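Local coordinates for agmatinase (Burkholderia thailandensis, PDB 4DZ4), which probably hydrolyses agmatine to putrescine and urea, as a two-manganese enzyme of the arginase family, at residues D12-R17 with R38-D43. Sequence-based numbering, arbitrary orientation.
With EDO (1,2-ethanediol), chain Z.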
ATOM      1  N   ASP B  12     -29.112  -6.762  -0.754  1.00 13.57           N
ATOM      2  CA  ASP B  12     -29.521  -5.450  -0.220  1.00 13.21           C
ATOM      3  C   ASP B  12     -30.571  -5.576   0.874  1.00 13.36           C
ATOM      4  O   ASP B  12     -31.472  -4.760   0.980  1.00 13.35           O
ATOM      5  CB  ASP B  12     -30.003  -4.527  -1.356  1.00 13.60           C
ATOM      6  CG  ASP B  12     -28.891  -4.182  -2.308  1.00 13.49           C
ATOM      7  OD1 ASP B  12     -27.805  -3.854  -1.808  1.00 13.04           O
ATOM      8  OD2 ASP B  12     -29.120  -4.208  -3.535  1.00 13.95           O
ATOM      9  N   GLY B  13     -30.426  -6.605   1.700  1.00 13.28           N
ATOM     10  CA  GLY B  13     -31.331  -6.815   2.837  1.00 13.67           C
ATOM     11  C   GLY B  13     -31.434  -5.628   3.794  1.00 13.28           C
ATOM     12  O   GLY B  13     -32.507  -5.380   4.319  1.00 13.64           O
ATOM     13  N   ALA B  14     -30.336  -4.881   3.985  1.00 12.83           N
ATOM     14  CA  ALA B  14     -30.302  -3.736   4.892  1.00 12.57           C
ATOM     15  C   ALA B  14     -31.355  -2.665   4.567  1.00 12.96           C
ATOM     16  O   ALA B  14     -31.779  -1.899   5.449  1.00 13.36           O
ATOM     17  CB  ALA B  14     -28.894  -3.127   4.886  1.00 11.94           C
ATOM     18  N   ILE B  15     -31.785  -2.610   3.310  1.00 13.13           N
ATOM     19  CA  ILE B  15     -32.732  -1.597   2.869  1.00 13.63           C
ATOM     20  C   ILE B  15     -34.063  -2.197   2.395  1.00 14.59           C
ATOM     21  O   ILE B  15     -34.991  -1.454   2.110  1.00 15.59           O
ATOM     22  CB  ILE B  15     -32.124  -0.640   1.785  1.00 13.57           C
ATOM     23  CG1 ILE B  15     -31.763  -1.386   0.473  1.00 13.78           C
ATOM     24  CG2 ILE B  15     -30.939   0.142   2.395  1.00 12.79           C
ATOM     25  CD1 ILE B  15     -31.471  -0.490  -0.742  1.00 13.76           C
ATOM     26  N   ARG B  16     -34.130  -3.527   2.300  1.00 14.97           N
ATOM     27  CA  ARG B  16     -35.291  -4.228   1.738  1.00 15.90           C
ATOM     28  C   ARG B  16     -36.088  -5.045   2.770  1.00 17.07           C
ATOM     29  O   ARG B  16     -37.315  -5.219   2.628  1.00 17.92           O
ATOM     30  CB  ARG B  16     -34.868  -5.158   0.588  1.00 15.95           C
ATOM     31  CG  ARG B  16     -34.303  -4.457  -0.648  1.00 15.82           C
ATOM     32  CD  ARG B  16     -33.787  -5.494  -1.650  1.00 16.10           C
ATOM     33  NE  ARG B  16     -34.885  -6.235  -2.270  1.00 16.68           N
ATOM     34  CZ  ARG B  16     -34.768  -7.398  -2.922  1.00 17.21           C
ATOM     35  NH1 ARG B  16     -33.585  -7.999  -3.045  1.00 17.00           N
ATOM     36  NH2 ARG B  16     -35.845  -7.962  -3.478  1.00 17.81           N
ATOM     37  N   ARG B  17     -35.424  -5.584   3.787  1.00 17.06           N
ATOM     38  CA  ARG B  17     -36.142  -6.417   4.776  1.00 18.28           C
ATOM     39  C   ARG B  17     -37.234  -5.648   5.525  1.00 18.62           C
ATOM     40  O   ARG B  17     -36.986  -4.615   6.132  1.00 17.99           O
ATOM     41  CB  ARG B  17     -35.176  -7.045   5.796  1.00 18.53           C
ATOM     42  CG  ARG B  17     -34.561  -8.364   5.361  1.00 19.66           C
ATOM     43  CD  ARG B  17     -33.889  -9.075   6.536  1.00 19.69           C
ATOM     44  NE  ARG B  17     -33.057  -8.099   7.200  1.00 18.94           N
ATOM     45  CZ  ARG B  17     -31.791  -7.851   6.909  1.00 18.32           C
ATOM     46  NH1 ARG B  17     -31.136  -8.547   5.975  1.00 18.25           N
ATOM     47  NH2 ARG B  17     -31.185  -6.875   7.557  1.00 17.75           N
ATOM     48  N   ARG B  38     -27.513  -5.515   8.843  1.00 12.24           N
ATOM     49  CA  ARG B  38     -28.713  -5.233   9.609  1.00 12.78           C
ATOM     50  C   ARG B  38     -29.512  -4.046   9.041  1.00 12.55           C
ATOM     51  O   ARG B  38     -28.973  -3.175   8.327  1.00 12.31           O
ATOM     52  CB  ARG B  38     -28.385  -5.053  11.109  1.00 13.19           C
ATOM     53  CG  ARG B  38     -27.824  -6.296  11.803  1.00 13.90           C
ATOM     54  CD  ARG B  38     -28.296  -7.628  11.184  1.00 14.92           C
ATOM     55  NE  ARG B  38     -29.725  -7.816  11.260  1.00 16.92           N
ATOM     56  CZ  ARG B  38     -30.413  -8.676  10.504  1.00 16.85           C
ATOM     57  NH1 ARG B  38     -31.703  -8.747  10.672  1.00 18.49           N
ATOM     58  NH2 ARG B  38     -29.823  -9.423   9.558  1.00 17.31           N
ATOM     59  N   ASN B  39     -30.817  -4.030   9.316  1.00 13.00           N
ATOM     60  CA  ASN B  39     -31.649  -2.962   8.753  1.00 13.23           C
ATOM     61  C   ASN B  39     -31.101  -1.583   9.097  1.00 12.80           C
ATOM     62  O   ASN B  39     -30.844  -1.294  10.268  1.00 12.30           O
ATOM     63  CB  ASN B  39     -33.064  -3.017   9.309  1.00 14.22           C
ATOM     64  CG  ASN B  39     -33.823  -4.252   8.869  1.00 14.99           C
ATOM     65  OD1 ASN B  39     -33.281  -5.154   8.248  1.00 15.23           O
ATOM     66  ND2 ASN B  39     -35.113  -4.281   9.186  1.00 15.90           N
ATOM     67  N   TYR B  40     -30.946  -0.737   8.079  1.00 12.55           N
ATOM     68  CA  TYR B  40     -30.721   0.695   8.301  1.00 12.68           C
ATOM     69  C   TYR B  40     -32.022   1.382   8.676  1.00 13.34           C
ATOM     70  O   TYR B  40     -32.955   1.468   7.859  1.00 14.38           O
ATOM     71  CB  TYR B  40     -30.213   1.352   7.015  1.00 12.48           C
ATOM     72  CG  TYR B  40     -28.712   1.433   6.842  1.00 11.80           C
ATOM     73  CD1 TYR B  40     -27.854   1.771   7.909  1.00 11.57           C
ATOM     74  CD2 TYR B  40     -28.148   1.241   5.578  1.00 11.77           C
ATOM     75  CE1 TYR B  40     -26.479   1.856   7.711  1.00 11.30           C
ATOM     76  CE2 TYR B  40     -26.768   1.371   5.366  1.00 11.57           C
ATOM     77  CZ  TYR B  40     -25.957   1.678   6.426  1.00 11.21           C
ATOM     78  OH  TYR B  40     -24.610   1.797   6.205  1.00 10.83           O
ATOM     79  N   THR B  41     -32.083   1.906   9.887  1.00 13.27           N
ATOM     80  CA  THR B  41     -33.309   2.584  10.361  1.00 14.07           C
ATOM     81  C   THR B  41     -33.027   3.374  11.625  1.00 14.61           C
ATOM     82  O   THR B  41     -32.127   3.020  12.373  1.00 13.65           O
ATOM     83  CB  THR B  41     -34.469   1.594  10.643  1.00 14.98           C
ATOM     84  OG1 THR B  41     -35.668   2.322  10.966  1.00 15.48           O
ATOM     85  CG2 THR B  41     -34.115   0.618  11.811  1.00 14.80           C
ATOM     86  N   ARG B  42     -33.833   4.412  11.844  1.00 15.80           N
ATOM     87  CA  ARG B  42     -33.823   5.206  13.085  1.00 16.85           C
ATOM     88  C   ARG B  42     -35.048   4.851  13.978  1.00 18.18           C
ATOM     89  O   ARG B  42     -35.189   5.413  15.070  1.00 18.92           O
ATOM     90  CB  ARG B  42     -33.810   6.710  12.768  1.00 17.03           C
ATOM     91  CG  ARG B  42     -32.598   7.203  11.927  1.00 16.83           C
ATOM     92  CD  ARG B  42     -31.426   7.440  12.842  1.00 15.78           C
ATOM     93  NE  ARG B  42     -30.160   7.846  12.222  1.00 14.67           N
ATOM     94  CZ  ARG B  42     -29.702   9.098  12.253  1.00 14.68           C
ATOM     95  NH1 ARG B  42     -30.430  10.069  12.818  1.00 14.55           N
ATOM     96  NH2 ARG B  42     -28.515   9.383  11.738  1.00 14.33           N
ATOM     97  N   ASP B  43     -35.881   3.911  13.523  1.00 18.86           N
ATOM     98  CA  ASP B  43     -37.038   3.423  14.289  1.00 21.49           C
ATOM     99  C   ASP B  43     -36.611   2.373  15.300  1.00 21.49           C
ATOM    100  O   ASP B  43     -36.097   1.326  14.936  1.00 21.53           O
ATOM    101  CB  ASP B  43     -38.096   2.839  13.350  1.00 23.31           C
ATOM    102  CG  ASP B  43     -38.703   3.893  12.446  1.00 25.33           C
ATOM    103  OD1 ASP B  43     -38.766   5.070  12.860  1.00 26.52           O
ATOM    104  OD2 ASP B  43     -39.118   3.552  11.310  1.00 27.17           O
TER
HETATM  105  C1  EDO Z 411     -36.043   7.090   8.702  1.00 36.88           C
HETATM  106  O1  EDO Z 411     -36.250   8.068   9.732  1.00 40.24           O
HETATM  107  C2  EDO Z 411     -35.100   6.029   9.245  1.00 32.22           C
HETATM  108  O2  EDO Z 411     -35.820   5.380  10.306  1.00 32.95           O
HETATM  109  O   HOH W   1     -34.534  -0.627   6.713  1.00 30.44           O
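Arg17 grips the side-chain carbonyl of Asn39. Its NH2 donates to Asn39 OD1 at 2.8 Å in the plane of that carbonyl. OD1 itself lies 27° out of the guanidinium plane. A weak, bent bond from Arg17 NE to the same Asn39 OD1, 3.1 Å long, makes the grip two-pronged. A bend at chi3 curls the Arg17 chain back over its own helical turn, bringing Gly13 O over one face of the guanidinium. The opposite face carries the guanidinium of Arg38, stacked with centres 3.9 Å apart and planes at 10°. Carbonyls outside the two segments hold the same polar group: Arg17 NH2 also donates to Arg37 O, Arg38 NH1 to Gly22 O, and Asn39 ND2 to Ser19 O, which ties the amide into the neighbouring loop.

The backbone supplies the second link. Tyr40 N donates to Ala14 O at 3.0 Å, and the nearly straight angle of 159° marks a well-formed bond. Asn39 CA makes a CA-H...O contact with this oxygen, and a water lies within hydrogen-bonding distance of both Ala14 O and Tyr40 O. Packing follows: Ala14 CB sits 3.4 Å from Arg38 O, while Ile15 CG2 meets the edge of the Tyr40 ring at 4.4 Å from CD2.

Strand 39-40 borders the parallel sheet of the arginase fold, beside strand 98-103, so these bonds fasten the N-terminal turn 13-16 to the sheet margin, away from the manganese site. A second subunit approaches here, its Tyr40 packing on Ile15. Carbonyl oxygens around the paired guanidinium groups probably offset their like charges, allowing the arginines to stack within a buried contact.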